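Local atomic coordinates of single-stranded DNA specific exonuclease RecJ (Thermus thermophilus, PDB entry 2ZXP), a protein that degrades single-stranded DNA in the 5' to 3' direction as a metal-dependent exonuclease, with no detectable activity on single-stranded RNA. Residues A[74-79]-A[130-135]; A[2-7]-A[421-426]; A[478-483]-A[495-500]. One frame throughout, in Å; residues are numbered along the deposited sequence.

The three contacts differ in burial and in chemistry. Contact 1 is mostly buried and joins two neighbouring inner strands of the parallel sheet in the DHH domain, just before the metal ligands. Contacts 2 and 3 are only partly buried. They reach the same mixed sheet, at strands 5-9 and 426-433 in one case and strand 479-484 in the other, and their centres lie about 23 Å apart. Contact 1 is about 46 Å from contact 2 and 56 Å from contact 3, centre to centre. A ladder of backbone bonds dominates contact 1. Contact 2 combines a short parallel bridge with arginine side chains. Contact 3 is mainly leucine and phenylalanine packing, with an arginine near its exposed end.

Contact 1: A[74-79]-A[130-135]; sequences RIRVHG and DLFLTV
The carboxylate of Asp130 opens the pairing of 74-79 with 130-135. Its OD2 accepts Arg74 N at 2.7 Å on the anti lone pair, and the bond is almost straight, 177°. Arg74 O takes two donors. Asp130 N reaches it in the carbonyl plane, and Leu131 N arrives tilted from that plane. The ladder then alternates: Arg76 N gives to Leu131 O, Leu133 N to Arg76 O, and His78 N to Leu133 O. The last is modelled short, so its exact length is doubtful. This is parallel strand pairing in the DHH domain. Strands 102-106 and 154-158 flank the pair, and Ile75 and Val77 bond to 102-106 by their backbones. Asp80 and Asp136, manganese ligands, come directly after Gly79 and Val135. Thr134 OG1 bonds to Cys137 O, just beyond Asp136. On the side of Arg76 and Phe132, Arg76 CD meets the edge of the phenyl ring, 3.7 Å from Phe132 CE1. His78 meets the same ring obliquely, with planes at 45°. The other side is aliphatic. Ile75 CG2 and Leu133 CD1 lie 3.7 Å apart. Val77 CG1 meets Val135 CG2 at 3.8 Å, and both valines touch helix 83-98.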
loop_
_atom_site.group_PDB
_atom_site.type_symbol
_atom_site.label_atom_id
_atom_site.label_comp_id
_atom_site.label_asym_id
_atom_site.label_seq_id
_atom_site.Cartn_x
_atom_site.Cartn_y
_atom_site.Cartn_z
ATOM N N ARG A 74 -27.661 29.980 -7.319
ATOM C CA ARG A 74 -26.553 29.613 -8.189
ATOM C C ARG A 74 -25.421 28.945 -7.405
ATOM O O ARG A 74 -24.856 29.517 -6.466
ATOM C CB ARG A 74 -26.042 30.837 -8.942
ATOM C CG ARG A 74 -24.938 30.499 -9.927
ATOM C CD ARG A 74 -25.164 31.153 -11.294
ATOM N NE ARG A 74 -23.985 31.019 -12.152
ATOM C CZ ARG A 74 -23.934 31.405 -13.425
ATOM N NH1 ARG A 74 -25.008 31.951 -13.990
ATOM N NH2 ARG A 74 -22.810 31.251 -14.126
ATOM N N ILE A 75 -25.112 27.714 -7.785
ATOM C CA ILE A 75 -24.081 26.946 -7.108
ATOM C C ILE A 75 -22.779 26.864 -7.899
ATOM O O ILE A 75 -22.762 26.468 -9.053
ATOM C CB ILE A 75 -24.603 25.524 -6.835
ATOM C CG1 ILE A 75 -25.847 25.618 -5.944
ATOM C CG2 ILE A 75 -23.536 24.673 -6.135
ATOM C CD1 ILE A 75 -26.638 24.345 -5.860
ATOM N N ARG A 76 -21.688 27.267 -7.274
ATOM C CA ARG A 76 -20.379 27.187 -7.911
ATOM C C ARG A 76 -19.573 26.111 -7.189
ATOM O O ARG A 76 -19.409 26.167 -5.967
ATOM C CB ARG A 76 -19.644 28.527 -7.827
ATOM C CG ARG A 76 -18.180 28.431 -8.230
ATOM C CD ARG A 76 -17.491 29.771 -8.343
ATOM N NE ARG A 76 -17.883 30.465 -9.563
ATOM C CZ ARG A 76 -17.036 31.164 -10.318
ATOM N NH1 ARG A 76 -15.756 31.248 -9.959
ATOM N NH2 ARG A 76 -17.453 31.764 -11.439
ATOM N N VAL A 77 -19.093 25.120 -7.938
ATOM C CA VAL A 77 -18.301 24.045 -7.346
ATOM C C VAL A 77 -16.828 24.324 -7.630
ATOM O O VAL A 77 -16.378 24.335 -8.780
ATOM C CB VAL A 77 -18.698 22.672 -7.914
ATOM C CG1 VAL A 77 -17.736 21.595 -7.429
ATOM C CG2 VAL A 77 -20.107 22.330 -7.481
ATOM N N HIS A 78 -16.105 24.571 -6.547
ATOM C CA HIS A 78 -14.677 24.892 -6.559
ATOM C C HIS A 78 -13.955 23.626 -6.095
ATOM O O HIS A 78 -13.983 23.297 -4.911
ATOM C CB HIS A 78 -14.440 26.039 -5.574
ATOM C CG HIS A 78 -13.011 26.479 -5.458
ATOM N ND1 HIS A 78 -12.518 27.602 -6.098
ATOM C CD2 HIS A 78 -11.980 25.978 -4.733
ATOM C CE1 HIS A 78 -11.249 27.772 -5.769
ATOM N NE2 HIS A 78 -10.898 26.800 -4.942
ATOM N N GLY A 79 -13.332 22.905 -7.023
ATOM C CA GLY A 79 -12.643 21.691 -6.643
ATOM C C GLY A 79 -11.153 21.810 -6.835
ATOM O O GLY A 79 -10.671 22.828 -7.306
ATOM N N ASP A 130 -24.352 32.039 -5.361
ATOM C CA ASP A 130 -25.145 32.190 -4.147
ATOM C C ASP A 130 -24.624 31.179 -3.136
ATOM O O ASP A 130 -24.577 31.453 -1.937
ATOM C CB ASP A 130 -26.628 31.936 -4.418
ATOM C CG ASP A 130 -27.213 32.931 -5.401
ATOM O OD1 ASP A 130 -27.086 34.160 -5.164
ATOM O OD2 ASP A 130 -27.791 32.484 -6.411
ATOM N N LEU A 131 -24.244 30.003 -3.628
ATOM C CA LEU A 131 -23.688 28.960 -2.782
ATOM C C LEU A 131 -22.323 28.564 -3.391
ATOM O O LEU A 131 -22.186 28.352 -4.593
ATOM C CB LEU A 131 -24.643 27.767 -2.698
ATOM C CG LEU A 131 -24.148 26.581 -1.852
ATOM C CD1 LEU A 131 -23.941 27.038 -0.415
ATOM C CD2 LEU A 131 -25.144 25.427 -1.899
ATOM N N PHE A 132 -21.313 28.487 -2.542
ATOM C CA PHE A 132 -19.962 28.176 -2.974
ATOM C C PHE A 132 -19.573 26.824 -2.370
ATOM O O PHE A 132 -19.577 26.660 -1.155
ATOM C CB PHE A 132 -19.043 29.295 -2.470
ATOM C CG PHE A 132 -17.661 29.273 -3.055
ATOM C CD1 PHE A 132 -17.452 29.569 -4.402
ATOM C CD2 PHE A 132 -16.545 29.018 -2.241
ATOM C CE1 PHE A 132 -16.145 29.617 -4.928
ATOM C CE2 PHE A 132 -15.239 29.068 -2.758
ATOM C CZ PHE A 132 -15.040 29.368 -4.103
ATOM N N LEU A 133 -19.244 25.857 -3.213
ATOM C CA LEU A 133 -18.887 24.512 -2.746
ATOM C C LEU A 133 -17.452 24.174 -3.096
ATOM O O LEU A 133 -17.119 24.058 -4.274
ATOM C CB LEU A 133 -19.783 23.454 -3.407
ATOM C CG LEU A 133 -21.033 22.914 -2.717
ATOM C CD1 LEU A 133 -21.954 22.285 -3.746
ATOM C CD2 LEU A 133 -20.623 21.887 -1.683
ATOM N N THR A 134 -16.612 24.007 -2.081
ATOM C CA THR A 134 -15.217 23.658 -2.326
ATOM C C THR A 134 -15.103 22.160 -2.214
ATOM O O THR A 134 -15.667 21.571 -1.301
ATOM C CB THR A 134 -14.273 24.262 -1.279
ATOM O OG1 THR A 134 -14.636 23.774 0.027
ATOM C CG2 THR A 134 -14.341 25.780 -1.328
ATOM N N VAL A 135 -14.376 21.544 -3.134
ATOM C CA VAL A 135 -14.202 20.104 -3.116
ATOM C C VAL A 135 -12.717 19.800 -2.981
ATOM O O VAL A 135 -11.890 20.395 -3.663
ATOM C CB VAL A 135 -14.747 19.454 -4.421
ATOM C CG1 VAL A 135 -14.490 17.977 -4.418
ATOM C CG2 VAL A 135 -16.229 19.706 -4.538
#

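Contact 2: A[2-7]-A[421-426]; sequences RDRVRW and FPDPVR
Arg4 reaches along the loop 421-426 and meets Asp423 and Pro424. Its CG lies anti to the carbonyl carbon (chi1 -70°), and the chain bends at chi3 (-79°). Arg4 CD rests 3.8 Å from Asp423 CB. Arg4 NH1 gives a hydrogen bond to Pro424 O at 3.1 Å, with the oxygen at the edge of the guanidinium and somewhat out of its plane. The same NH1 also bonds to Leu356 O, its stronger polar partner. Asp423 is not a salt-bridge partner of Arg4: Arg4 NE and Asp423 OD1 are 4.6 Å apart, and no N-H points at the oxygen. Asp423 OD2 pairs with Arg357 instead. In the backbone, Arg426 N gives to Arg4 O, though the place of that oxygen is less sure.

Val5 forms a parallel bridge with Arg426. Its side chain lies beside that of Arg426, pointing the same way. Val5 CG2 sits over one face of the guanidinium, 3.5 Å from Arg426 NH1. Val5 CA also approaches Arg426 O in a CA-H...O contact.

Arg6 N gives a hydrogen bond to Arg426 O at 2.6 Å. Its side chain bends at chi2 and chi3 and crosses Val425 at about a right angle. One face of the guanidinium lies over Val425, but the placing of the methyl there is less certain. Arg6 NH1 makes a weak hydrogen bond to Asp3 O, within the segment.

The bridge puts the N-terminal strand 5-9 at the edge of the mixed sheet, beside strand 426-433. Trp7, further along it, bonds to Asp526. The backbone bonds are consistent with the parallel alignment, while Arg4 NH1 links Pro424 O of the loop to Leu356 O. The Arg426 guanidinium packs by one face against Val5, so apolar contact here involves a charged group.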
loop_
_atom_site.group_PDB
_atom_site.type_symbol
_atom_site.label_atom_id
_atom_site.label_comp_id
_atom_site.label_asym_id
_atom_site.label_seq_id
_atom_site.Cartn_x
_atom_site.Cartn_y
_atom_site.Cartn_z
ATOM N N ARG A 2 20.386 -0.367 -0.743
ATOM C CA ARG A 2 20.415 -1.831 -0.736
ATOM C C ARG A 2 20.838 -2.435 0.603
ATOM O O ARG A 2 20.359 -3.504 0.997
ATOM C CB ARG A 2 21.343 -2.343 -1.849
ATOM C CG ARG A 2 22.620 -1.527 -2.057
ATOM C CD ARG A 2 23.632 -1.713 -0.932
ATOM N NE ARG A 2 24.020 -0.442 -0.324
ATOM C CZ ARG A 2 24.510 0.597 -0.998
ATOM N NH1 ARG A 2 24.675 0.524 -2.315
ATOM N NH2 ARG A 2 24.834 1.714 -0.352
ATOM N N ASP A 3 21.726 -1.744 1.302
ATOM C CA ASP A 3 22.221 -2.220 2.584
ATOM C C ASP A 3 21.331 -1.746 3.734
ATOM O O ASP A 3 21.592 -2.050 4.902
ATOM C CB ASP A 3 23.659 -1.729 2.781
ATOM C CG ASP A 3 24.390 -2.482 3.868
ATOM O OD1 ASP A 3 25.629 -2.327 3.965
ATOM O OD2 ASP A 3 23.728 -3.227 4.624
ATOM N N ARG A 4 20.283 -0.995 3.395
ATOM C CA ARG A 4 19.340 -0.491 4.388
ATOM C C ARG A 4 17.919 -1.035 4.146
ATOM O O ARG A 4 16.924 -0.374 4.453
ATOM C CB ARG A 4 19.338 1.046 4.395
ATOM C CG ARG A 4 20.626 1.661 4.970
ATOM C CD ARG A 4 20.645 3.189 4.883
ATOM N NE ARG A 4 21.000 3.645 3.541
ATOM C CZ ARG A 4 20.274 4.503 2.830
ATOM N NH1 ARG A 4 19.146 4.996 3.338
ATOM N NH2 ARG A 4 20.676 4.864 1.611
ATOM N N VAL A 5 17.842 -2.241 3.588
ATOM C CA VAL A 5 16.567 -2.903 3.343
ATOM C C VAL A 5 16.443 -4.071 4.325
ATOM O O VAL A 5 17.238 -5.001 4.294
ATOM C CB VAL A 5 16.481 -3.462 1.910
ATOM C CG1 VAL A 5 15.192 -4.261 1.750
ATOM C CG2 VAL A 5 16.533 -2.325 0.885
ATOM N N ARG A 6 15.439 -4.031 5.187
ATOM C CA ARG A 6 15.262 -5.089 6.174
ATOM C C ARG A 6 14.077 -6.034 5.887
ATOM O O ARG A 6 12.933 -5.588 5.839
ATOM C CB ARG A 6 15.090 -4.445 7.567
ATOM C CG ARG A 6 16.231 -4.712 8.558
ATOM C CD ARG A 6 17.597 -4.282 8.026
ATOM N NE ARG A 6 17.975 -2.939 8.460
ATOM C CZ ARG A 6 19.105 -2.326 8.104
ATOM N NH1 ARG A 6 19.975 -2.928 7.296
ATOM N NH2 ARG A 6 19.378 -1.110 8.568
ATOM N N TRP A 7 14.352 -7.326 5.692
ATOM C CA TRP A 7 13.298 -8.325 5.449
ATOM C C TRP A 7 12.772 -8.892 6.769
ATOM O O TRP A 7 13.550 -9.348 7.601
ATOM C CB TRP A 7 13.829 -9.505 4.645
ATOM C CG TRP A 7 14.114 -9.243 3.214
ATOM C CD1 TRP A 7 14.466 -8.057 2.653
ATOM C CD2 TRP A 7 14.216 -10.224 2.175
ATOM N NE1 TRP A 7 14.793 -8.237 1.327
ATOM C CE2 TRP A 7 14.652 -9.556 1.009
ATOM C CE3 TRP A 7 13.992 -11.605 2.119
ATOM C CZ2 TRP A 7 14.870 -10.218 -0.197
ATOM C CZ3 TRP A 7 14.209 -12.266 0.919
ATOM C CH2 TRP A 7 14.645 -11.575 -0.222
ATOM N N PHE A 421 18.912 12.650 12.399
ATOM C CA PHE A 421 18.266 11.354 12.458
ATOM C C PHE A 421 19.065 10.184 11.924
ATOM O O PHE A 421 20.037 10.351 11.176
ATOM C CB PHE A 421 16.925 11.410 11.726
ATOM C CG PHE A 421 16.012 12.485 12.230
ATOM C CD1 PHE A 421 16.231 13.815 11.886
ATOM C CD2 PHE A 421 14.955 12.177 13.071
ATOM C CE1 PHE A 421 15.413 14.824 12.371
ATOM C CE2 PHE A 421 14.125 13.183 13.566
ATOM C CZ PHE A 421 14.358 14.513 13.214
ATOM N N PRO A 422 18.677 8.968 12.342
ATOM C CA PRO A 422 19.361 7.760 11.881
ATOM C C PRO A 422 18.926 7.568 10.433
ATOM O O PRO A 422 17.859 8.049 10.040
ATOM C CB PRO A 422 18.798 6.675 12.795
ATOM C CG PRO A 422 17.381 7.195 13.097
ATOM C CD PRO A 422 17.646 8.653 13.351
ATOM N N ASP A 423 19.743 6.887 9.641
ATOM C CA ASP A 423 19.404 6.653 8.247
ATOM C C ASP A 423 18.051 5.967 8.057
ATOM O O ASP A 423 17.639 5.146 8.877
ATOM C CB ASP A 423 20.483 5.800 7.590
ATOM C CG ASP A 423 21.795 6.536 7.449
ATOM O OD1 ASP A 423 22.802 5.869 7.123
ATOM O OD2 ASP A 423 21.811 7.779 7.654
ATOM N N PRO A 424 17.328 6.327 6.978
ATOM C CA PRO A 424 16.023 5.722 6.686
ATOM C C PRO A 424 16.278 4.263 6.287
ATOM O O PRO A 424 17.272 3.958 5.614
ATOM C CB PRO A 424 15.505 6.545 5.501
ATOM C CG PRO A 424 16.168 7.895 5.701
ATOM C CD PRO A 424 17.568 7.497 6.112
ATOM N N VAL A 425 15.377 3.374 6.693
ATOM C CA VAL A 425 15.515 1.962 6.384
ATOM C C VAL A 425 14.202 1.435 5.805
ATOM O O VAL A 425 13.126 1.735 6.304
ATOM C CB VAL A 425 15.912 1.178 7.659
ATOM C CG1 VAL A 425 14.722 1.084 8.625
ATOM C CG2 VAL A 425 16.441 -0.182 7.279
ATOM N N ARG A 426 14.289 0.674 4.725
ATOM C CA ARG A 426 13.092 0.136 4.087
ATOM C C ARG A 426 12.876 -1.308 4.495
ATOM O O ARG A 426 13.805 -2.115 4.463
ATOM C CB ARG A 426 13.214 0.231 2.559
ATOM C CG ARG A 426 12.081 -0.415 1.788
ATOM C CD ARG A 426 12.090 0.039 0.327
ATOM N NE ARG A 426 13.181 -0.514 -0.478
ATOM C CZ ARG A 426 13.188 -1.749 -0.987
ATOM N NH1 ARG A 426 14.227 -2.171 -1.715
ATOM N NH2 ARG A 426 12.152 -2.565 -0.779
#

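Contact 3: A[478-483]-A[495-500]; sequences RHLAFR and GDLALP
Apolar packing makes up the inner part of this contact, where Leu480 meets both Leu497 and Leu499. One methyl serves both: Leu480 CD2 lies 4.3 Å from Leu497 CD2 and 4.4 Å from Leu499 CD1. Leu480 and Leu499 both leave their backbones toward the other segment, so these two side chains meet between the backbones. Leu497 sets out across that direction and brings its CD2 back to the strand. The same CD2 comes 4.4 Å from Arg478 CA.

An aromatic ring continues the row. Phe482 CD2 is 4.5 Å from Leu499 CD2, and the methyl approaches the ring obliquely. Within the strand, Leu480 CD1 lies at the edge of the Phe482 ring, in its plane. Phe482 and Leu499 both touch Leu527 of strand 517-528.

These residues belong to the OB domain. Strand 479-484 pairs with strand 487-492 on one flank and with strand 471-473 on the other. Segment 495-500 is the loop that follows strand 487-492 and leads into strand 503-514. It passes over the side of the sheet carrying Leu480 and Phe482, and Leu499 and Leu497 also touch strand 471-473. The segments run in nearly the same direction, 15° apart, without forming a beta bridge.

Polar groups meet at the exposed end. Arg478 leaves with CG anti to the carbonyl carbon (chi1 -71°) and bends at chi2 (85°). One face of its guanidinium lies very close over Gly495, so the exact placing of the group is doubtful. Gly495 N and Arg478 NH1 are both donors and form no bond. Asp496 N is approached obliquely by the same guanidinium, again donor to donor. The Asp496 carboxylate has a long, weak ion pair with Lys493.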
loop_
_atom_site.group_PDB
_atom_site.type_symbol
_atom_site.label_atom_id
_atom_site.label_comp_id
_atom_site.label_asym_id
_atom_site.label_seq_id
_atom_site.Cartn_x
_atom_site.Cartn_y
_atom_site.Cartn_z
ATOM N N ARG A 478 19.026 -7.101 -17.127
ATOM C CA ARG A 478 18.871 -7.778 -15.847
ATOM C C ARG A 478 17.739 -8.801 -15.838
ATOM O O ARG A 478 17.717 -9.697 -15.002
ATOM C CB ARG A 478 18.610 -6.765 -14.741
ATOM C CG ARG A 478 19.787 -5.915 -14.366
ATOM C CD ARG A 478 19.925 -4.702 -15.246
ATOM N NE ARG A 478 20.753 -3.700 -14.586
ATOM C CZ ARG A 478 21.960 -3.945 -14.088
ATOM N NH1 ARG A 478 22.483 -5.163 -14.178
ATOM N NH2 ARG A 478 22.646 -2.973 -13.493
ATOM N N HIS A 479 16.792 -8.655 -16.756
ATOM C CA HIS A 479 15.665 -9.572 -16.830
ATOM C C HIS A 479 16.203 -10.984 -16.868
ATOM O O HIS A 479 17.103 -11.281 -17.644
ATOM C CB HIS A 479 14.849 -9.321 -18.091
ATOM C CG HIS A 479 13.378 -9.499 -17.897
ATOM N ND1 HIS A 479 12.849 -10.464 -17.067
ATOM C CD2 HIS A 479 12.322 -8.825 -18.412
ATOM C CE1 HIS A 479 11.532 -10.372 -17.072
ATOM N NE2 HIS A 479 11.185 -9.385 -17.879
ATOM N N LEU A 480 15.663 -11.849 -16.020
ATOM C CA LEU A 480 16.094 -13.240 -15.988
ATOM C C LEU A 480 15.072 -14.121 -15.290
ATOM O O LEU A 480 14.141 -13.633 -14.637
ATOM C CB LEU A 480 17.451 -13.358 -15.291
ATOM C CG LEU A 480 17.570 -13.031 -13.802
ATOM C CD1 LEU A 480 17.028 -14.181 -12.984
ATOM C CD2 LEU A 480 19.034 -12.794 -13.457
ATOM N N ALA A 481 15.250 -15.427 -15.422
ATOM C CA ALA A 481 14.331 -16.372 -14.814
ATOM C C ALA A 481 15.082 -17.591 -14.302
ATOM O O ALA A 481 16.138 -17.950 -14.826
ATOM C CB ALA A 481 13.272 -16.795 -15.836
ATOM N N PHE A 482 14.535 -18.218 -13.271
ATOM C CA PHE A 482 15.135 -19.407 -12.685
ATOM C C PHE A 482 14.077 -20.134 -11.888
ATOM O O PHE A 482 12.903 -19.763 -11.930
ATOM C CB PHE A 482 16.334 -19.038 -11.798
ATOM C CG PHE A 482 16.018 -18.079 -10.683
ATOM C CD1 PHE A 482 15.751 -18.541 -9.402
ATOM C CD2 PHE A 482 16.024 -16.702 -10.907
ATOM C CE1 PHE A 482 15.499 -17.651 -8.364
ATOM C CE2 PHE A 482 15.771 -15.807 -9.871
ATOM C CZ PHE A 482 15.510 -16.282 -8.602
ATOM N N ARG A 483 14.480 -21.171 -11.167
ATOM C CA ARG A 483 13.517 -21.921 -10.377
ATOM C C ARG A 483 14.025 -22.208 -8.976
ATOM O O ARG A 483 15.228 -22.366 -8.752
ATOM C CB ARG A 483 13.164 -23.245 -11.072
ATOM C CG ARG A 483 12.837 -23.110 -12.540
ATOM C CD ARG A 483 12.312 -24.416 -13.093
ATOM N NE ARG A 483 10.897 -24.592 -12.788
ATOM C CZ ARG A 483 9.914 -23.985 -13.450
ATOM N NH1 ARG A 483 10.207 -23.170 -14.454
ATOM N NH2 ARG A 483 8.642 -24.187 -13.104
ATOM N N GLY A 495 21.773 -5.154 -10.813
ATOM C CA GLY A 495 23.129 -5.072 -11.336
ATOM C C GLY A 495 24.106 -6.117 -10.838
ATOM O O GLY A 495 24.668 -5.978 -9.754
ATOM N N ASP A 496 24.316 -7.158 -11.635
ATOM C CA ASP A 496 25.226 -8.238 -11.273
ATOM C C ASP A 496 24.991 -9.452 -12.153
ATOM O O ASP A 496 25.909 -9.946 -12.806
ATOM C CB ASP A 496 25.018 -8.657 -9.822
ATOM C CG ASP A 496 26.259 -8.461 -8.974
ATOM O OD1 ASP A 496 27.340 -8.942 -9.387
ATOM O OD2 ASP A 496 26.149 -7.835 -7.890
ATOM N N LEU A 497 23.754 -9.933 -12.169
ATOM C CA LEU A 497 23.417 -11.115 -12.952
ATOM C C LEU A 497 24.204 -12.235 -12.292
ATOM O O LEU A 497 25.144 -11.971 -11.534
ATOM C CB LEU A 497 23.820 -10.929 -14.423
ATOM C CG LEU A 497 22.882 -10.040 -15.259
ATOM C CD1 LEU A 497 23.676 -9.125 -16.179
ATOM C CD2 LEU A 497 21.928 -10.923 -16.051
ATOM N N ALA A 498 23.834 -13.480 -12.563
ATOM C CA ALA A 498 24.512 -14.604 -11.927
ATOM C C ALA A 498 24.052 -14.588 -10.468
ATOM O O ALA A 498 24.364 -13.670 -9.704
ATOM C CB ALA A 498 26.041 -14.438 -12.012
ATOM N N LEU A 499 23.279 -15.592 -10.088
ATOM C CA LEU A 499 22.781 -15.652 -8.726
ATOM C C LEU A 499 23.762 -16.366 -7.800
ATOM O O LEU A 499 24.477 -17.283 -8.211
ATOM C CB LEU A 499 21.425 -16.370 -8.685
ATOM C CG LEU A 499 20.280 -15.887 -9.581
ATOM C CD1 LEU A 499 20.217 -14.371 -9.562
ATOM C CD2 LEU A 499 20.486 -16.397 -10.994
ATOM N N PRO A 500 23.827 -15.936 -6.535
ATOM C CA PRO A 500 24.756 -16.622 -5.636
ATOM C C PRO A 500 24.351 -18.099 -5.505
ATOM O O PRO A 500 23.304 -18.509 -6.010
ATOM C CB PRO A 500 24.628 -15.826 -4.331
ATOM C CG PRO A 500 23.259 -15.191 -4.425
ATOM C CD PRO A 500 23.173 -14.795 -5.872
#